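Local coordinates for polyprenyl synthetase (Nonlabens dokdonensis, PDB 6KD7), which probably acts as a magnesium-dependent prenyltransferase of the FPP/GGPP synthase family, making geranylgeranyl pyrophosphate, at residues F150-L162 with K233-N245. Residues are numbered along the deposited sequence; the frame is centred on the assembly and turned at random.
Sequences FETRDDVSVPEYL and KKTYLYLKSIENN
K234 NZ donates to two backbone carbonyls, F150 O at 2.9 Å and R153 O at 2.8 Å. It meets R153 O almost head-on (C=O...N angle 174°) and F150 O at a tilt. The lysine chain curls at its last two torsions to bring the amine there. F150 O also accepts from R153 N, on the opposite face of its plane.

The Y161 ring lies against the backbone that begins helix 236-241, with T235 C and Y236 N over one face. With CG anti to the backbone N (chi1 -175°), the ring is carried across to T235, and Y161 OH comes to 3.6 Å from T235 CB. D210 OD2 is hydrogen-bonded to both Y161 OH and Y236 N. L239 CD1 presses on Y161 CB at 3.3 Å. With an alanine at Y161, D210 is likely to lose its hydroxyl partner, and a gap to open beside L239 and T235. V158 CG1 touches Y236 CE1 at 3.5 Å, and L162 CD2 adds to the contact with that ring.

Further out, S157 and E160 form a capping box at the start of helix 158-183. R153 grips the E160 carboxylate end-on through NH1 and NH2. Helix 283-303 packs against Y236 through T287 and A290.

The first turn of helix 158-183 runs nearly antiparallel to the short helix 236-241 (173°) within the mainly helical prenyl synthase fold. The Y161 side chain lies about 6 Å from a bound magnesium ion. D210 belongs to the family's second aspartate-rich motif (DDxxD), and its bonds to Y161 OH and Y236 N probably help hold that carboxylate near the magnesium.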
loop_
_atom_site.group_PDB
_atom_site.type_symbol
_atom_site.label_atom_id
_atom_site.label_comp_id
_atom_site.label_asym_id
_atom_site.label_seq_id
_atom_site.Cartn_x
_atom_site.Cartn_y
_atom_site.Cartn_z
ATOM N N PHE A 150 -16.318 5.580 22.398
ATOM C CA PHE A 150 -16.785 6.978 22.264
ATOM C C PHE A 150 -16.397 7.553 20.888
ATOM O O PHE A 150 -17.060 8.488 20.422
ATOM C CB PHE A 150 -16.191 7.881 23.349
ATOM C CG PHE A 150 -16.667 7.660 24.762
ATOM C CD1 PHE A 150 -17.758 6.858 25.054
ATOM C CD2 PHE A 150 -15.999 8.274 25.808
ATOM C CE1 PHE A 150 -18.173 6.662 26.359
ATOM C CE2 PHE A 150 -16.432 8.098 27.118
ATOM C CZ PHE A 150 -17.512 7.287 27.389
ATOM N N GLU A 151 -15.385 6.977 20.254
ATOM C CA GLU A 151 -14.917 7.486 18.945
ATOM C C GLU A 151 -16.044 7.416 17.913
ATOM O O GLU A 151 -16.031 8.229 17.012
ATOM C CB GLU A 151 -13.722 6.691 18.430
ATOM C CG GLU A 151 -12.468 6.875 19.247
ATOM C CD GLU A 151 -11.324 5.987 18.800
ATOM O OE1 GLU A 151 -11.464 5.335 17.775
ATOM O OE2 GLU A 151 -10.307 5.958 19.490
ATOM N N THR A 152 -16.918 6.418 17.992
ATOM C CA THR A 152 -17.971 6.254 16.961
ATOM C C THR A 152 -19.343 6.606 17.524
ATOM O O THR A 152 -20.330 6.193 16.942
ATOM C CB THR A 152 -17.918 4.854 16.354
ATOM O OG1 THR A 152 -18.105 3.959 17.442
ATOM C CG2 THR A 152 -16.606 4.573 15.660
ATOM N N ARG A 153 -19.383 7.317 18.638
ATOM C CA ARG A 153 -20.685 7.725 19.204
ATOM C C ARG A 153 -20.832 9.230 19.018
ATOM O O ARG A 153 -19.852 9.941 19.195
ATOM C CB ARG A 153 -20.773 7.333 20.677
ATOM C CG ARG A 153 -21.081 5.862 20.886
ATOM C CD ARG A 153 -21.325 5.563 22.343
ATOM N NE ARG A 153 -22.327 6.439 22.908
ATOM C CZ ARG A 153 -22.481 6.639 24.201
ATOM N NH1 ARG A 153 -21.694 6.024 25.063
ATOM N NH2 ARG A 153 -23.415 7.457 24.633
ATOM N N ASP A 154 -22.014 9.689 18.629
ATOM C CA ASP A 154 -22.216 11.152 18.493
ATOM C C ASP A 154 -22.940 11.631 19.750
ATOM O O ASP A 154 -23.162 12.831 19.879
ATOM C CB ASP A 154 -23.029 11.475 17.240
ATOM C CG ASP A 154 -22.745 10.544 16.074
ATOM O OD1 ASP A 154 -21.627 10.611 15.531
ATOM O OD2 ASP A 154 -23.643 9.756 15.725
ATOM N N ASP A 155 -23.205 10.712 20.673
ATOM C CA ASP A 155 -24.057 11.025 21.842
ATOM C C ASP A 155 -23.380 10.660 23.171
ATOM O O ASP A 155 -23.954 9.853 23.894
ATOM C CB ASP A 155 -25.335 10.190 21.681
ATOM C CG ASP A 155 -25.116 8.745 21.223
ATOM O OD1 ASP A 155 -24.505 8.526 20.153
ATOM O OD2 ASP A 155 -25.593 7.842 21.917
ATOM N N VAL A 156 -22.297 11.330 23.561
ATOM C CA VAL A 156 -21.626 10.951 24.842
ATOM C C VAL A 156 -21.980 11.951 25.950
ATOM O O VAL A 156 -21.761 13.131 25.754
ATOM C CB VAL A 156 -20.103 10.851 24.663
ATOM C CG1 VAL A 156 -19.404 10.682 25.997
ATOM C CG2 VAL A 156 -19.712 9.737 23.713
ATOM N N SER A 157 -22.501 11.462 27.076
ATOM C CA SER A 157 -22.870 12.327 28.225
ATOM C C SER A 157 -21.661 12.606 29.119
ATOM O O SER A 157 -20.721 11.825 29.103
ATOM C CB SER A 157 -23.995 11.752 29.020
ATOM O OG SER A 157 -23.554 10.651 29.783
ATOM N N VAL A 158 -21.724 13.699 29.871
ATOM C CA VAL A 158 -20.644 14.102 30.809
ATOM C C VAL A 158 -20.466 12.989 31.834
ATOM O O VAL A 158 -19.359 12.567 32.133
ATOM C CB VAL A 158 -20.976 15.473 31.414
ATOM C CG1 VAL A 158 -20.011 15.855 32.515
ATOM C CG2 VAL A 158 -20.965 16.522 30.320
ATOM N N PRO A 159 -21.552 12.435 32.385
ATOM C CA PRO A 159 -21.428 11.308 33.304
ATOM C C PRO A 159 -20.680 10.132 32.680
ATOM O O PRO A 159 -19.851 9.534 33.351
ATOM C CB PRO A 159 -22.869 10.947 33.681
ATOM C CG PRO A 159 -23.621 12.259 33.486
ATOM C CD PRO A 159 -22.917 12.977 32.340
ATOM N N GLU A 160 -20.970 9.807 31.430
ATOM C CA GLU A 160 -20.283 8.667 30.763
ATOM C C GLU A 160 -18.805 9.013 30.571
ATOM O O GLU A 160 -17.992 8.174 30.836
ATOM C CB GLU A 160 -20.896 8.377 29.402
ATOM C CG GLU A 160 -22.257 7.706 29.463
ATOM C CD GLU A 160 -22.840 7.604 28.059
ATOM O OE1 GLU A 160 -22.910 8.627 27.363
ATOM O OE2 GLU A 160 -23.077 6.488 27.631
ATOM N N TYR A 161 -18.489 10.232 30.153
ATOM C CA TYR A 161 -17.093 10.707 30.033
ATOM C C TYR A 161 -16.389 10.605 31.412
ATOM O O TYR A 161 -15.237 10.133 31.452
ATOM C CB TYR A 161 -17.019 12.132 29.466
ATOM C CG TYR A 161 -15.595 12.572 29.234
ATOM C CD1 TYR A 161 -14.869 12.077 28.147
ATOM C CD2 TYR A 161 -14.926 13.359 30.175
ATOM C CE1 TYR A 161 -13.533 12.420 27.960
ATOM C CE2 TYR A 161 -13.580 13.680 30.018
ATOM C CZ TYR A 161 -12.887 13.219 28.902
ATOM O OH TYR A 161 -11.570 13.531 28.775
ATOM N N LEU A 162 -17.028 11.034 32.515
ATOM C CA LEU A 162 -16.329 11.055 33.841
ATOM C C LEU A 162 -16.085 9.621 34.307
ATOM O O LEU A 162 -15.004 9.330 34.819
ATOM C CB LEU A 162 -17.150 11.848 34.856
ATOM C CG LEU A 162 -17.216 13.348 34.544
ATOM C CD1 LEU A 162 -18.235 14.048 35.449
ATOM C CD2 LEU A 162 -15.841 13.979 34.644
ATOM N N LYS A 233 -11.388 14.266 19.672
ATOM C CA LYS A 233 -11.672 13.553 20.949
ATOM C C LYS A 233 -12.692 14.373 21.718
ATOM O O LYS A 233 -12.485 15.589 21.907
ATOM C CB LYS A 233 -10.421 13.347 21.791
ATOM C CG LYS A 233 -9.463 12.321 21.222
ATOM C CD LYS A 233 -9.211 11.113 22.110
ATOM C CE LYS A 233 -7.777 10.621 21.990
ATOM N NZ LYS A 233 -7.508 9.972 20.678
ATOM N N LYS A 234 -13.779 13.748 22.112
ATOM C CA LYS A 234 -14.869 14.446 22.836
ATOM C C LYS A 234 -14.500 14.479 24.331
ATOM O O LYS A 234 -14.920 13.566 25.079
ATOM C CB LYS A 234 -16.176 13.709 22.513
ATOM C CG LYS A 234 -16.689 13.926 21.086
ATOM C CD LYS A 234 -18.083 13.365 20.841
ATOM C CE LYS A 234 -18.135 11.853 20.861
ATOM N NZ LYS A 234 -17.490 11.301 19.650
ATOM N N THR A 235 -13.640 15.417 24.715
ATOM C CA THR A 235 -13.158 15.551 26.110
ATOM C C THR A 235 -14.093 16.482 26.876
ATOM O O THR A 235 -15.053 16.999 26.284
ATOM C CB THR A 235 -11.721 16.043 26.161
ATOM O OG1 THR A 235 -11.690 17.394 25.719
ATOM C CG2 THR A 235 -10.760 15.191 25.367
ATOM N N TYR A 236 -13.824 16.681 28.161
ATOM C CA TYR A 236 -14.740 17.465 29.021
ATOM C C TYR A 236 -14.894 18.862 28.426
ATOM O O TYR A 236 -15.990 19.385 28.427
ATOM C CB TYR A 236 -14.203 17.519 30.451
ATOM C CG TYR A 236 -15.195 17.993 31.478
ATOM C CD1 TYR A 236 -16.052 17.108 32.103
ATOM C CD2 TYR A 236 -15.272 19.326 31.828
ATOM C CE1 TYR A 236 -16.968 17.533 33.045
ATOM C CE2 TYR A 236 -16.174 19.768 32.774
ATOM C CZ TYR A 236 -17.027 18.870 33.382
ATOM O OH TYR A 236 -17.915 19.314 34.305
ATOM N N LEU A 237 -13.808 19.389 27.880
ATOM C CA LEU A 237 -13.781 20.738 27.279
ATOM C C LEU A 237 -14.805 20.793 26.136
ATOM O O LEU A 237 -15.616 21.702 26.139
ATOM C CB LEU A 237 -12.352 20.894 26.760
ATOM C CG LEU A 237 -11.823 22.300 26.529
ATOM C CD1 LEU A 237 -12.247 23.233 27.641
ATOM C CD2 LEU A 237 -10.317 22.266 26.395
ATOM N N TYR A 238 -14.812 19.810 25.239
ATOM C CA TYR A 238 -15.796 19.789 24.124
ATOM C C TYR A 238 -17.219 19.516 24.621
ATOM O O TYR A 238 -18.122 20.225 24.216
ATOM C CB TYR A 238 -15.409 18.740 23.083
ATOM C CG TYR A 238 -16.454 18.455 22.037
ATOM C CD1 TYR A 238 -17.397 17.465 22.225
ATOM C CD2 TYR A 238 -16.492 19.163 20.850
ATOM C CE1 TYR A 238 -18.354 17.186 21.267
ATOM C CE2 TYR A 238 -17.443 18.902 19.883
ATOM C CZ TYR A 238 -18.378 17.908 20.093
ATOM O OH TYR A 238 -19.321 17.633 19.158
ATOM N N LEU A 239 -17.376 18.560 25.531
ATOM C CA LEU A 239 -18.715 18.142 26.015
ATOM C C LEU A 239 -19.437 19.318 26.679
ATOM O O LEU A 239 -20.631 19.429 26.496
ATOM C CB LEU A 239 -18.555 16.959 26.972
ATOM C CG LEU A 239 -18.107 15.651 26.327
ATOM C CD1 LEU A 239 -17.897 14.577 27.375
ATOM C CD2 LEU A 239 -19.109 15.183 25.295
ATOM N N LYS A 240 -18.717 20.162 27.406
ATOM C CA LYS A 240 -19.304 21.330 28.112
ATOM C C LYS A 240 -19.558 22.452 27.096
ATOM O O LYS A 240 -20.597 23.094 27.183
ATOM C CB LYS A 240 -18.383 21.816 29.236
ATOM C CG LYS A 240 -18.207 20.855 30.394
ATOM C CD LYS A 240 -19.503 20.393 31.023
ATOM C CE LYS A 240 -20.116 21.425 31.939
ATOM N NZ LYS A 240 -21.433 20.936 32.409
ATOM N N SER A 241 -18.642 22.664 26.160
ATOM C CA SER A 241 -18.779 23.683 25.093
ATOM C C SER A 241 -20.071 23.460 24.293
ATOM O O SER A 241 -20.778 24.446 24.050
ATOM C CB SER A 241 -17.585 23.686 24.252
ATOM O OG SER A 241 -16.461 24.146 24.976
ATOM N N ILE A 242 -20.458 22.216 24.000
ATOM C CA ILE A 242 -21.636 21.978 23.135
ATOM C C ILE A 242 -22.927 22.074 23.942
ATOM O O ILE A 242 -23.971 21.873 23.339
ATOM C CB ILE A 242 -21.540 20.649 22.363
ATOM C CG1 ILE A 242 -21.524 19.419 23.269
ATOM C CG2 ILE A 242 -20.355 20.700 21.415
ATOM C CD1 ILE A 242 -21.912 18.117 22.561
ATOM N N GLU A 243 -22.878 22.305 25.250
ATOM C CA GLU A 243 -24.115 22.503 26.056
ATOM C C GLU A 243 -24.702 23.882 25.713
ATOM O O GLU A 243 -25.891 24.099 25.937
ATOM C CB GLU A 243 -23.820 22.338 27.543
ATOM C CG GLU A 243 -23.738 20.876 27.972
ATOM C CD GLU A 243 -23.284 20.659 29.410
ATOM O OE1 GLU A 243 -22.839 21.630 30.040
ATOM O OE2 GLU A 243 -23.395 19.527 29.900
ATOM N N ASN A 244 -23.883 24.717 25.077
ATOM C CA ASN A 244 -24.275 26.084 24.660
ATOM C C ASN A 244 -24.861 26.018 23.246
ATOM O O ASN A 244 -24.092 25.882 22.298
ATOM C CB ASN A 244 -23.069 27.017 24.714
ATOM C CG ASN A 244 -23.440 28.472 24.549
ATOM O OD1 ASN A 244 -22.751 29.351 25.048
ATOM N ND2 ASN A 244 -24.526 28.725 23.848
ATOM N N ASN A 245 -26.182 26.147 23.140
ATOM C CA ASN A 245 -26.930 26.072 21.853
ATOM C C ASN A 245 -26.431 27.124 20.859
ATOM O O ASN A 245 -26.685 26.932 19.686
ATOM C CB ASN A 245 -28.432 26.257 22.014
ATOM C CG ASN A 245 -28.987 25.409 23.131
ATOM O OD1 ASN A 245 -28.807 24.195 23.140
ATOM N ND2 ASN A 245 -29.647 26.052 24.081
#